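O-methyltransferase family 2 (Planctopirus limnophila, PDB 5I2H) probably transfers a methyl group from S-adenosyl-L-methionine to hydroxyls of small aromatic substrates, working as a dimer, and binds the flavone apigenin here. Local coordinates at residues A[20-25]-A[311-316]; A[37-42]-A[121-126]; A[55-58]-A[63-66]; A[67-72]-A[317-322]. All blocks are in the same frame, centred on the assembly; numbering follows the deposited sequence. Where two conformers were deposited one is given.

Interaction 1 of 4, residues A[20-25]-A[311-316]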
loop_
_atom_site.group_PDB
_atom_site.type_symbol
_atom_site.label_atom_id
_atom_site.label_comp_id
_atom_site.label_asym_id
_atom_site.label_seq_id
_atom_site.Cartn_x
_atom_site.Cartn_y
_atom_site.Cartn_z
ATOM N N ILE A 20 1.749 -10.638 -3.681
ATOM C CA ILE A 20 1.511 -9.667 -4.750
ATOM C C ILE A 20 0.131 -9.036 -4.580
ATOM O O ILE A 20 -0.041 -7.830 -4.783
ATOM C CB ILE A 20 1.678 -10.327 -6.132
ATOM C CG1 ILE A 20 3.150 -10.671 -6.375
ATOM C CG2 ILE A 20 1.109 -9.396 -7.236
ATOM C CD1 ILE A 20 3.377 -11.625 -7.554
ATOM N N PHE A 21 -0.883 -9.838 -4.236
ATOM C CA PHE A 21 -2.216 -9.276 -3.988
ATOM C C PHE A 21 -2.162 -8.272 -2.848
ATOM O O PHE A 21 -2.792 -7.210 -2.907
ATOM C CB PHE A 21 -3.225 -10.396 -3.643
ATOM C CG PHE A 21 -3.703 -11.175 -4.840
ATOM C CD1 PHE A 21 -4.553 -10.582 -5.787
ATOM C CD2 PHE A 21 -3.366 -12.481 -5.013
ATOM C CE1 PHE A 21 -5.004 -11.294 -6.902
ATOM C CE2 PHE A 21 -3.830 -13.206 -6.149
ATOM C CZ PHE A 21 -4.627 -12.602 -7.089
ATOM N N ASP A 22 -1.403 -8.606 -1.792
ATOM C CA ASP A 22 -1.352 -7.732 -0.631
ATOM C C ASP A 22 -0.707 -6.412 -0.994
ATOM O O ASP A 22 -1.206 -5.342 -0.600
ATOM C CB ASP A 22 -0.602 -8.422 0.511
ATOM C CG ASP A 22 -1.333 -9.649 1.041
ATOM O OD1 ASP A 22 -2.539 -9.797 0.777
ATOM O OD2 ASP A 22 -0.707 -10.489 1.728
ATOM N N LEU A 23 0.381 -6.458 -1.760
ATOM C CA LEU A 23 1.030 -5.206 -2.179
ATOM C C LEU A 23 0.087 -4.392 -3.039
ATOM O O LEU A 23 0.045 -3.161 -2.943
ATOM C CB LEU A 23 2.305 -5.485 -2.983
ATOM C CG LEU A 23 3.545 -5.926 -2.227
ATOM C CD1 LEU A 23 4.543 -6.567 -3.183
ATOM C CD2 LEU A 23 4.154 -4.695 -1.554
ATOM N N PHE A 24 -0.651 -5.081 -3.918
ATOM C CA PHE A 24 -1.543 -4.418 -4.853
ATOM C C PHE A 24 -2.639 -3.608 -4.160
ATOM O O PHE A 24 -3.161 -2.653 -4.762
ATOM C CB PHE A 24 -2.141 -5.485 -5.788
ATOM C CG PHE A 24 -3.082 -4.939 -6.822
ATOM C CD1 PHE A 24 -2.617 -4.122 -7.831
ATOM C CD2 PHE A 24 -4.412 -5.314 -6.818
ATOM C CE1 PHE A 24 -3.469 -3.628 -8.805
ATOM C CE2 PHE A 24 -5.291 -4.833 -7.798
ATOM C CZ PHE A 24 -4.801 -3.984 -8.801
ATOM N N ARG A 25 -3.014 -3.960 -2.913
ATOM C CA ARG A 25 -4.059 -3.200 -2.214
ATOM C C ARG A 25 -3.552 -1.926 -1.563
ATOM O O ARG A 25 -4.325 -1.290 -0.830
ATOM C CB ARG A 25 -4.707 -3.990 -1.090
ATOM C CG ARG A 25 -4.858 -5.405 -1.329
ATOM C CD ARG A 25 -6.022 -5.664 -2.160
ATOM N NE ARG A 25 -6.227 -7.101 -2.298
ATOM C CZ ARG A 25 -6.876 -7.607 -3.328
ATOM N NH1 ARG A 25 -7.055 -8.908 -3.432
ATOM N NH2 ARG A 25 -7.330 -6.771 -4.278
ATOM N N PRO A 311 -7.299 -9.008 9.723
ATOM C CA PRO A 311 -5.949 -8.470 9.525
ATOM C C PRO A 311 -5.903 -7.385 8.452
ATOM O O PRO A 311 -6.854 -7.225 7.674
ATOM C CB PRO A 311 -5.143 -9.699 9.091
ATOM C CG PRO A 311 -6.170 -10.626 8.491
ATOM C CD PRO A 311 -7.481 -10.350 9.139
ATOM N N LEU A 312 -4.778 -6.672 8.419
ATOM C CA LEU A 312 -4.633 -5.516 7.540
ATOM C C LEU A 312 -4.908 -5.877 6.080
ATOM O O LEU A 312 -5.618 -5.150 5.373
ATOM C CB LEU A 312 -3.223 -4.920 7.685
ATOM C CG LEU A 312 -2.980 -3.671 6.820
ATOM C CD1 LEU A 312 -3.984 -2.550 7.157
ATOM C CD2 LEU A 312 -1.526 -3.172 6.960
ATOM N N GLU A 313 -4.319 -6.971 5.592
ATOM C CA GLU A 313 -4.468 -7.223 4.162
ATOM C C GLU A 313 -5.936 -7.477 3.793
ATOM O O GLU A 313 -6.369 -7.073 2.699
ATOM C CB GLU A 313 -3.556 -8.368 3.708
ATOM C CG GLU A 313 -3.786 -9.668 4.403
ATOM C CD GLU A 313 -2.991 -9.831 5.724
ATOM O OE1 GLU A 313 -2.488 -8.842 6.311
ATOM O OE2 GLU A 313 -2.874 -11.000 6.163
ATOM N N ILE A 314 -6.728 -8.071 4.708
ATOM C CA ILE A 314 -8.150 -8.313 4.418
ATOM C C ILE A 314 -8.934 -7.019 4.597
ATOM O O ILE A 314 -9.887 -6.754 3.845
ATOM C CB ILE A 314 -8.724 -9.455 5.288
ATOM C CG1 ILE A 314 -7.907 -10.739 5.113
ATOM C CG2 ILE A 314 -10.199 -9.744 4.953
ATOM C CD1 ILE A 314 -7.626 -11.091 3.661
ATOM N N ALA A 315 -8.523 -6.170 5.547
ATOM C CA ALA A 315 -9.212 -4.894 5.730
ATOM C C ALA A 315 -9.027 -3.995 4.501
ATOM O O ALA A 315 -9.955 -3.261 4.103
ATOM C CB ALA A 315 -8.709 -4.224 7.012
ATOM N N LEU A 316 -7.854 -4.047 3.868
ATOM C CA LEU A 316 -7.665 -3.238 2.659
ATOM C C LEU A 316 -8.435 -3.822 1.482
ATOM O O LEU A 316 -9.051 -3.086 0.706
ATOM C CB LEU A 316 -6.173 -3.097 2.322
ATOM C CG LEU A 316 -5.348 -2.353 3.404
ATOM C CD1 LEU A 316 -3.888 -2.184 2.942
ATOM C CD2 LEU A 316 -5.978 -0.950 3.724
#

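Interaction 2 of 4, residues A[37-42]-A[121-126]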
loop_
_atom_site.group_PDB
_atom_site.type_symbol
_atom_site.label_atom_id
_atom_site.label_comp_id
_atom_site.label_asym_id
_atom_site.label_seq_id
_atom_site.Cartn_x
_atom_site.Cartn_y
_atom_site.Cartn_z
ATOM N N VAL A 37 -8.318 11.548 7.668
ATOM C CA VAL A 37 -7.723 12.767 8.222
ATOM C C VAL A 37 -8.380 14.005 7.636
ATOM O O VAL A 37 -8.813 14.916 8.371
ATOM C CB VAL A 37 -6.202 12.785 7.954
ATOM C CG1 VAL A 37 -5.588 14.178 8.282
ATOM C CG2 VAL A 37 -5.509 11.684 8.707
ATOM N N ALA A 38 -8.434 14.087 6.297
ATOM C CA ALA A 38 -8.704 15.372 5.656
ATOM C C ALA A 38 -10.168 15.607 5.321
ATOM O O ALA A 38 -10.569 16.768 5.171
ATOM C CB ALA A 38 -7.874 15.515 4.380
ATOM N N HIS A 39 -10.974 14.561 5.180
ATOM C CA HIS A 39 -12.381 14.736 4.817
ATOM C C HIS A 39 -13.351 14.421 5.939
ATOM O O HIS A 39 -14.351 15.137 6.106
ATOM C CB HIS A 39 -12.735 13.854 3.613
ATOM C CG HIS A 39 -12.054 14.265 2.350
ATOM N ND1 HIS A 39 -12.619 15.153 1.464
ATOM C CD2 HIS A 39 -10.839 13.946 1.841
ATOM C CE1 HIS A 39 -11.796 15.337 0.443
ATOM N NE2 HIS A 39 -10.703 14.625 0.656
ATOM N N LEU A 40 -13.120 13.343 6.682
ATOM C CA LEU A 40 -14.117 12.845 7.620
ATOM C C LEU A 40 -13.830 13.234 9.059
ATOM O O LEU A 40 -14.685 13.041 9.911
ATOM C CB LEU A 40 -14.232 11.306 7.504
ATOM C CG LEU A 40 -14.668 10.851 6.092
ATOM C CD1 LEU A 40 -14.555 9.348 5.911
ATOM C CD2 LEU A 40 -16.087 11.336 5.726
ATOM N N HIS A 41 -12.652 13.771 9.356
ATOM C CA HIS A 41 -12.321 14.245 10.702
ATOM C C HIS A 41 -12.380 13.129 11.752
ATOM O O HIS A 41 -12.634 13.408 12.931
ATOM C CB HIS A 41 -13.225 15.399 11.178
ATOM C CG HIS A 41 -13.722 16.327 10.106
ATOM N ND1 HIS A 41 -12.970 17.372 9.611
ATOM C CD2 HIS A 41 -14.932 16.413 9.493
ATOM C CE1 HIS A 41 -13.682 18.042 8.718
ATOM N NE2 HIS A 41 -14.875 17.478 8.625
ATOM N N VAL A 42 -12.120 11.871 11.348
ATOM C CA VAL A 42 -12.292 10.721 12.246
ATOM C C VAL A 42 -11.496 10.893 13.537
ATOM O O VAL A 42 -11.994 10.617 14.637
ATOM C CB VAL A 42 -11.889 9.424 11.526
ATOM C CG1 VAL A 42 -11.972 8.245 12.469
ATOM C CG2 VAL A 42 -12.793 9.212 10.357
ATOM N N ALA A 121 -12.599 9.490 -4.734
ATOM C CA ALA A 121 -13.505 8.396 -5.074
ATOM C C ALA A 121 -13.916 7.633 -3.827
ATOM O O ALA A 121 -15.091 7.272 -3.659
ATOM C CB ALA A 121 -12.846 7.453 -6.082
ATOM N N LEU A 122 -12.955 7.357 -2.939
ATOM C CA LEU A 122 -13.301 6.594 -1.751
ATOM C C LEU A 122 -14.203 7.408 -0.842
ATOM O O LEU A 122 -15.154 6.858 -0.270
ATOM C CB LEU A 122 -12.037 6.136 -1.022
ATOM C CG LEU A 122 -12.291 5.417 0.312
ATOM C CD1 LEU A 122 -13.001 4.103 0.090
ATOM C CD2 LEU A 122 -10.983 5.186 1.102
ATOM N N VAL A 123 -13.947 8.722 -0.725
ATOM C CA VAL A 123 -14.813 9.582 0.085
ATOM C C VAL A 123 -16.228 9.573 -0.463
ATOM O O VAL A 123 -17.203 9.457 0.290
ATOM C CB VAL A 123 -14.260 11.016 0.168
ATOM C CG1 VAL A 123 -15.291 11.941 0.835
ATOM C CG2 VAL A 123 -12.961 11.023 1.002
ATOM N N GLU A 124 -16.360 9.737 -1.778
ATOM C CA GLU A 124 -17.685 9.730 -2.394
ATOM C C GLU A 124 -18.410 8.412 -2.155
ATOM O O GLU A 124 -19.615 8.407 -1.857
ATOM C CB GLU A 124 -17.568 10.014 -3.890
ATOM C CG GLU A 124 -18.905 9.953 -4.609
ATOM C CD GLU A 124 -19.934 10.969 -4.077
ATOM O OE1 GLU A 124 -19.530 12.044 -3.562
ATOM O OE2 GLU A 124 -21.154 10.685 -4.180
ATOM N N ARG A 125 -17.701 7.282 -2.331
ATOM C CA ARG A 125 -18.273 5.969 -2.039
ATOM C C ARG A 125 -18.764 5.897 -0.602
ATOM O O ARG A 125 -19.898 5.477 -0.340
ATOM C CB ARG A 125 -17.246 4.853 -2.279
ATOM C CG ARG A 125 -16.795 4.625 -3.719
ATOM C CD ARG A 125 -17.953 4.352 -4.700
ATOM N NE ARG A 125 -18.476 5.579 -5.307
ATOM C CZ ARG A 125 -17.807 6.342 -6.171
ATOM N NH1 ARG A 125 -16.575 6.018 -6.545
ATOM N NH2 ARG A 125 -18.376 7.437 -6.667
ATOM N N LEU A 126 -17.904 6.280 0.348
ATOM C CA LEU A 126 -18.264 6.205 1.764
ATOM C C LEU A 126 -19.492 7.059 2.049
ATOM O O LEU A 126 -20.444 6.607 2.699
ATOM C CB LEU A 126 -17.094 6.649 2.653
ATOM C CG LEU A 126 -15.870 5.713 2.755
ATOM C CD1 LEU A 126 -14.669 6.458 3.356
ATOM C CD2 LEU A 126 -16.166 4.466 3.584
#

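Interaction 3 of 4, residues A[55-58]-A[63-66]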
loop_
_atom_site.group_PDB
_atom_site.type_symbol
_atom_site.label_atom_id
_atom_site.label_comp_id
_atom_site.label_asym_id
_atom_site.label_seq_id
_atom_site.Cartn_x
_atom_site.Cartn_y
_atom_site.Cartn_z
ATOM N N GLU A 55 -22.892 5.386 17.549
ATOM C CA GLU A 55 -22.609 6.807 17.746
ATOM C C GLU A 55 -21.684 7.358 16.668
ATOM O O GLU A 55 -21.868 8.484 16.190
ATOM C CB GLU A 55 -21.991 7.021 19.128
ATOM C CG GLU A 55 -22.982 6.793 20.276
ATOM C CD GLU A 55 -22.341 6.820 21.675
ATOM O OE1 GLU A 55 -21.164 6.410 21.843
ATOM O OE2 GLU A 55 -23.035 7.255 22.620
ATOM N N LEU A 56 -20.664 6.590 16.288
ATOM C CA LEU A 56 -19.743 7.071 15.265
ATOM C C LEU A 56 -20.424 7.157 13.909
ATOM O O LEU A 56 -20.225 8.139 13.181
ATOM C CB LEU A 56 -18.514 6.172 15.206
ATOM C CG LEU A 56 -17.393 6.593 14.271
ATOM C CD1 LEU A 56 -16.826 7.925 14.699
ATOM C CD2 LEU A 56 -16.300 5.541 14.263
ATOM N N GLN A 57 -21.208 6.131 13.543
ATOM C CA GLN A 57 -22.026 6.206 12.331
ATOM C C GLN A 57 -22.754 7.528 12.264
ATOM O O GLN A 57 -22.715 8.234 11.251
ATOM C CB GLN A 57 -23.074 5.101 12.295
ATOM C CG GLN A 57 -22.618 3.724 12.064
ATOM C CD GLN A 57 -23.797 2.760 12.034
ATOM O OE1 GLN A 57 -24.828 3.038 11.410
ATOM N NE2 GLN A 57 -23.656 1.634 12.727
ATOM N N ARG A 58 -23.459 7.860 13.348
ATOM C CA ARG A 58 -24.232 9.093 13.384
ATOM C C ARG A 58 -23.332 10.317 13.248
ATOM O O ARG A 58 -23.621 11.223 12.459
ATOM C CB ARG A 58 -25.072 9.151 14.666
ATOM N N SER A 63 -23.375 5.183 6.466
ATOM C CA SER A 63 -24.092 3.924 6.614
ATOM C C SER A 63 -23.343 3.002 7.566
ATOM O O SER A 63 -22.165 3.210 7.870
ATOM C CB SER A 63 -24.268 3.238 5.256
ATOM O OG SER A 63 -23.009 2.822 4.726
ATOM N N GLU A 64 -24.056 1.975 8.039
ATOM C CA GLU A 64 -23.426 0.924 8.828
ATOM C C GLU A 64 -22.280 0.291 8.069
ATOM O O GLU A 64 -21.203 0.072 8.632
ATOM C CB GLU A 64 -24.442 -0.160 9.201
ATOM C CG GLU A 64 -23.971 -1.126 10.329
ATOM C CD GLU A 64 -23.333 -2.480 9.856
ATOM O OE1 GLU A 64 -23.322 -2.803 8.630
ATOM O OE2 GLU A 64 -22.842 -3.235 10.748
ATOM N N ARG A 65 -22.488 -0.005 6.787
ATOM C CA ARG A 65 -21.436 -0.667 6.024
ATOM C C ARG A 65 -20.230 0.249 5.880
ATOM O O ARG A 65 -19.086 -0.172 6.111
ATOM C CB ARG A 65 -21.957 -1.096 4.644
ATOM C CG ARG A 65 -20.884 -1.866 3.825
ATOM C CD ARG A 65 -21.411 -2.375 2.481
ATOM N NE ARG A 65 -21.792 -1.291 1.595
ATOM C CZ ARG A 65 -21.310 -1.120 0.373
ATOM N NH1 ARG A 65 -20.391 -1.956 -0.124
ATOM N NH2 ARG A 65 -21.764 -0.111 -0.366
ATOM N N ALA A 66 -20.465 1.515 5.506
ATOM C CA ALA A 66 -19.341 2.439 5.336
ATOM C C ALA A 66 -18.596 2.622 6.645
ATOM O O ALA A 66 -17.353 2.672 6.665
ATOM C CB ALA A 66 -19.832 3.795 4.814
#

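Interaction 4 of 4, residues A[67-72]-A[317-322]. With AGI (5,7-dihydroxy-2-(4-hydroxyphenyl)-4H-chromen-4-one), chain C.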
loop_
_atom_site.group_PDB
_atom_site.type_symbol
_atom_site.label_atom_id
_atom_site.label_comp_id
_atom_site.label_asym_id
_atom_site.label_seq_id
_atom_site.Cartn_x
_atom_site.Cartn_y
_atom_site.Cartn_z
ATOM N N THR A 67 -19.335 2.707 7.758
ATOM C CA THR A 67 -18.651 2.897 9.036
ATOM C C THR A 67 -17.834 1.657 9.402
ATOM O O THR A 67 -16.690 1.781 9.882
ATOM C CB THR A 67 -19.649 3.265 10.137
ATOM O OG1 THR A 67 -20.392 4.427 9.733
ATOM C CG2 THR A 67 -18.908 3.596 11.437
ATOM N N GLN A 68 -18.378 0.459 9.132
ATOM C CA GLN A 68 -17.646 -0.766 9.442
ATOM C C GLN A 68 -16.359 -0.847 8.644
ATOM O O GLN A 68 -15.317 -1.200 9.199
ATOM C CB GLN A 68 -18.468 -2.033 9.185
ATOM C CG GLN A 68 -19.642 -2.285 10.092
ATOM C CD GLN A 68 -19.287 -2.953 11.413
ATOM O OE1 GLN A 68 -18.164 -2.868 11.902
ATOM N NE2 GLN A 68 -20.267 -3.646 11.988
ATOM N N VAL A 69 -16.406 -0.574 7.332
ATOM C CA VAL A 69 -15.166 -0.766 6.579
ATOM C C VAL A 69 -14.124 0.280 6.996
ATOM O O VAL A 69 -12.923 -0.010 7.021
ATOM C CB VAL A 69 -15.367 -0.775 5.043
ATOM C CG1 VAL A 69 -16.437 -1.803 4.642
ATOM C CG2 VAL A 69 -15.717 0.571 4.480
ATOM N N LEU A 70 -14.567 1.493 7.341
ATOM C CA LEU A 70 -13.654 2.543 7.785
ATOM C C LEU A 70 -13.034 2.171 9.122
ATOM O O LEU A 70 -11.810 2.260 9.299
ATOM C CB LEU A 70 -14.412 3.877 7.870
ATOM C CG LEU A 70 -13.562 5.055 8.357
ATOM C CD1 LEU A 70 -13.882 6.358 7.616
ATOM C CD2 LEU A 70 -13.807 5.272 9.820
ATOM N N VAL A 71 -13.867 1.730 10.071
ATOM C CA VAL A 71 -13.357 1.385 11.394
ATOM C C VAL A 71 -12.441 0.176 11.315
ATOM O O VAL A 71 -11.369 0.147 11.946
ATOM C CB VAL A 71 -14.517 1.156 12.381
ATOM C CG1 VAL A 71 -14.012 0.444 13.660
ATOM C CG2 VAL A 71 -15.178 2.489 12.724
ATOM N N THR A 72 -12.850 -0.854 10.564
ATOM C CA THR A 72 -12.000 -2.028 10.413
ATOM C C THR A 72 -10.652 -1.667 9.799
ATOM O O THR A 72 -9.601 -2.135 10.265
ATOM C CB THR A 72 -12.732 -3.087 9.577
ATOM O OG1 THR A 72 -13.849 -3.550 10.343
ATOM C CG2 THR A 72 -11.835 -4.273 9.202
ATOM N N TYR A 317 -8.401 -5.144 1.328
ATOM C CA TYR A 317 -9.202 -5.789 0.292
ATOM C C TYR A 317 -10.685 -5.495 0.500
ATOM O O TYR A 317 -11.428 -5.272 -0.470
ATOM C CB TYR A 317 -8.901 -7.288 0.307
ATOM C CG TYR A 317 -9.652 -8.093 -0.707
ATOM C CD1 TYR A 317 -9.899 -7.601 -1.979
ATOM C CD2 TYR A 317 -10.075 -9.368 -0.400
ATOM C CE1 TYR A 317 -10.574 -8.364 -2.917
ATOM C CE2 TYR A 317 -10.753 -10.139 -1.329
ATOM C CZ TYR A 317 -11.011 -9.621 -2.573
ATOM O OH TYR A 317 -11.666 -10.397 -3.498
ATOM N N SER A 318 -11.126 -5.444 1.767
ATOM C CA SER A 318 -12.512 -5.082 2.072
ATOM C C SER A 318 -12.876 -3.690 1.552
ATOM O O SER A 318 -13.997 -3.471 1.067
ATOM C CB SER A 318 -12.731 -5.164 3.577
ATOM O OG SER A 318 -14.116 -5.164 3.835
ATOM N N LEU A 319 -11.948 -2.732 1.654
ATOM C CA LEU A 319 -12.190 -1.414 1.074
ATOM C C LEU A 319 -12.340 -1.485 -0.437
ATOM O O LEU A 319 -13.155 -0.753 -1.010
ATOM C CB LEU A 319 -11.074 -0.454 1.447
ATOM C CG LEU A 319 -11.117 -0.053 2.914
ATOM C CD1 LEU A 319 -9.714 0.453 3.385
ATOM C CD2 LEU A 319 -12.198 1.022 3.162
ATOM N N ALA A 320 -11.557 -2.346 -1.101
ATOM C CA ALA A 320 -11.747 -2.546 -2.538
ATOM C C ALA A 320 -13.137 -3.103 -2.826
ATOM O O ALA A 320 -13.819 -2.644 -3.742
ATOM C CB ALA A 320 -10.685 -3.489 -3.109
ATOM N N LEU A 321 -13.568 -4.110 -2.053
ATOM C CA LEU A 321 -14.896 -4.694 -2.269
ATOM C C LEU A 321 -16.000 -3.678 -1.979
ATOM O O LEU A 321 -17.019 -3.613 -2.696
ATOM C CB LEU A 321 -15.063 -5.935 -1.391
ATOM C CG LEU A 321 -14.135 -7.107 -1.734
ATOM C CD1 LEU A 321 -14.253 -8.163 -0.654
ATOM C CD2 LEU A 321 -14.458 -7.683 -3.138
ATOM N N PHE A 322 -15.821 -2.883 -0.925
ATOM C CA PHE A 322 -16.791 -1.837 -0.612
ATOM C C PHE A 322 -16.907 -0.853 -1.764
ATOM O O PHE A 322 -18.011 -0.383 -2.094
ATOM C CB PHE A 322 -16.370 -1.115 0.670
ATOM C CG PHE A 322 -17.186 0.107 0.964
ATOM C CD1 PHE A 322 -18.410 -0.004 1.609
ATOM C CD2 PHE A 322 -16.749 1.378 0.544
ATOM C CE1 PHE A 322 -19.186 1.122 1.851
ATOM C CE2 PHE A 322 -17.506 2.509 0.796
ATOM C CZ PHE A 322 -18.728 2.387 1.451
HETATM C CAG AGI C . -14.146 -5.504 -10.373
HETATM C CAE AGI C . -14.069 -4.429 -11.253
HETATM C CAM AGI C . -15.248 -3.843 -11.706
HETATM O OAB AGI C . -15.150 -2.786 -12.565
HETATM C CAF AGI C . -16.497 -4.329 -11.284
HETATM C CAH AGI C . -16.573 -5.409 -10.397
HETATM C CAP AGI C . -15.387 -5.992 -9.947
HETATM C CAQ AGI C . -15.326 -7.143 -9.005
HETATM O OAL AGI C . -14.062 -7.348 -8.502
HETATM C CAJ AGI C . -16.419 -7.954 -8.651
HETATM C CAR AGI C . -16.234 -9.014 -7.743
HETATM O OAA AGI C . -17.194 -9.760 -7.430
HETATM C CAT AGI C . -14.854 -9.260 -7.179
HETATM C CAS AGI C . -13.772 -8.347 -7.615
HETATM C CAK AGI C . -12.480 -8.491 -7.143
HETATM C CAN AGI C . -12.183 -9.504 -6.252
HETATM O OAC AGI C . -10.897 -9.606 -5.842
HETATM C CAI AGI C . -13.151 -10.412 -5.799
HETATM C CAO AGI C . -14.471 -10.344 -6.214
HETATM O OAD AGI C . -15.347 -11.247 -5.736
#

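Interaction 1 of 4, residues A[20-25]-A[311-316]
Two pairs of side chains, Asp22 with Glu313 and Arg25 with Leu316, make a small, partly buried contact between the end of helix 18-24 and the first turns of helix 312-324. The two segments bury 194 Å² between them, and the contact is van der Waals in kind, through aliphatic carbons, a carboxylate oxygen and a backbone oxygen. Asp22 OD1 rests 3.4 Å from Glu313 CB and 3.8 Å from Glu313 CG. Glu313 has CG wedged between its backbone N and carbonyl carbon (chi1 59°), and the chain bends at chi2 (-87°). This carries the acid back towards the N-terminal end of its own helix after CB has met Asp22, and Glu313 OE2 ends 5.0 Å from Asp22 OD2. The carboxylate planes are turned 46° apart. The polar business of Asp22 lies elsewhere: OD1 is hydrogen-bonded to His355 NE2, and any repulsion between the two acids, if both are ionised, would probably be eased by this bond. Residues 20-25 belong to the dimerisation region and residues 311-316 to the methyltransferase region, so the contact joins the two parts of the small-molecule O-methyltransferase architecture across 285 intervening residues. Further along, Arg25 CB meets Leu316 CB at 3.8 Å, while Leu316 CD1 lies 3.9 Å from Arg25 O. The arginine chain folds at chi2 and takes the guanidinium away to the dimer interface, where NH2 is hydrogen-bonded to Tyr109 OH of the second subunit.

Interaction 2 of 4, residues A[37-42]-A[121-126]
The imidazole of His39 carries Val123 CG2 over one face, with the methyl 3.9 Å from the ring centroid and 25° off the ring normal, a CH-pi contact. At the rim of the same ring, NE2 is hydrogen-bonded to the backbone O of Ala114, a bond that helps fix the rotation of the imidazole. The ring lies in the last part of helix 26-39, in the helical dimerisation domain, whose helix-turn-helix family includes winged-helix folds; helix 117-128 packs against it. The methyl is offset from the ring centre towards CG, which is its nearest ring atom at 3.6 Å, with CD2 next at 3.7 Å. Chi1 of 171° puts CG2 of Val123 anti to the carbonyl carbon, and this branch makes the closest approach to the ring. The two side chains cross at about a right angle, and the valine offers the flank of CG2. One residue on, a second apolar pair extends the seam: Leu40 and Leu126 approach through their branch ends. Helix 64-76 lines it too, with Leu70 against Leu40 and both Ala66 and Val69 against Leu126. Between the two leucines, the meeting atoms are one methyl from each, Leu40 CD1 and Leu126 CD1, 3.9 Å apart.

Interaction 3 of 4, residues A[55-58]-A[63-66]
Gln57 reaches across to Ser63 and Glu64, and its side chain can be followed outward from CB, which leaves the backbone in the direction of segment 63-66. CG stands beside the backbone N (chi1 -71°) and packs against the hydroxyl of Thr67, one turn further along the second helix. Beyond CG the chain is extended, which brings Gln57 CD to 3.7 Å from Glu64 CA. At the tip the amide lies against the start of that helix. Its oxygen, Gln57 OE1, sits 3.6 Å from both N and CA of Glu64, without hydrogen bonding, and 4.1 Å from Ser63 C. Its nitrogen, Gln57 NE2, lies against the aliphatic part of Glu64, 3.7 Å from Glu64 CG. The amide and the Glu64 carboxylate planes are 77° apart, close to perpendicular, and Glu64 bends away at chi2 so that OE2 forms a salt bridge with Arg277 and a hydrogen bond with Gln68 NE2. The helix start is secured separately: Ser63 is the N-cap, its OG accepting from Ala66 N at 3.0 Å with a nearly straight N-H...O angle of 164°, and the same OG is hydrogen-bonded to Asp129. The order of helix 53-60, a short turn and a serine-capped helix 64-76, followed by the hairpin 80-82/88-90, is consistent with the helix-turn-helix and wing of a winged-helix-like dimerisation domain.

Interaction 4 of 4, residues A[67-72]-A[317-322]
One residue, Val69, supplies half of the 200 Å² buried here and touches three residues on the partner helix: Ser318, Leu319 and Phe322. Its CG2 sits over a face of the Phe322 ring, 4.0 Å from the centroid and 18° off the normal, a CH-pi contact, while the two side chains run at about a right angle. The other branch, Val69 CG1, lies 4.0 Å from Phe322 CB and CD1, so both methyls lie on the same side of the ring. With chi1 at -54°, CG2 is placed between the backbone N and carbonyl carbon, where it also meets Leu319 CD2 at 3.8 Å. Val69 CG1 comes to 4.2 Å from Ser318 OG, whose hydrogen bond goes to Ala329 N. Away from this seam, Tyr317 turns to the apigenin pocket, its OH 2.6 Å from OAC of the ligand, a hydrogen bond whose exact geometry is less certain because that hydroxyl is modelled too near the ligand. The segment axes approach to 9.8 Å and run nearly antiparallel (158°), tying the dimerisation region to the methyltransferase region. Around the seam, helix 117-128 brings Leu126 against Val69 and Phe322, and helix 26-39 covers Leu319 with Phe28 and Leu32.

Helix 312-324 links interaction 1 to interaction 4, whose centres are 12 Å apart: Arg25 CZ packs 3.3 Å from Tyr317 CD1, beside bound apigenin, about 5 Å from the Arg25 side chain. Helix 64-76 similarly joins interaction 3 to interaction 4, with Ala66 CA 3.7 Å from Phe322 CE1. Interaction 2 borders both, through Leu126 O to Ala66 CB (3.6 Å) and Leu40 CD1 to Leu70 CD1 (3.5 Å). Interactions 2, 3 and 4 thus form one continuous packed region, whereas interaction 1 touches interaction 4 alone. The ligand is reached directly through Tyr317 of interaction 4; apigenin is also hydrogen-bonded to Arg168, His273 and Tyr109 of the second subunit.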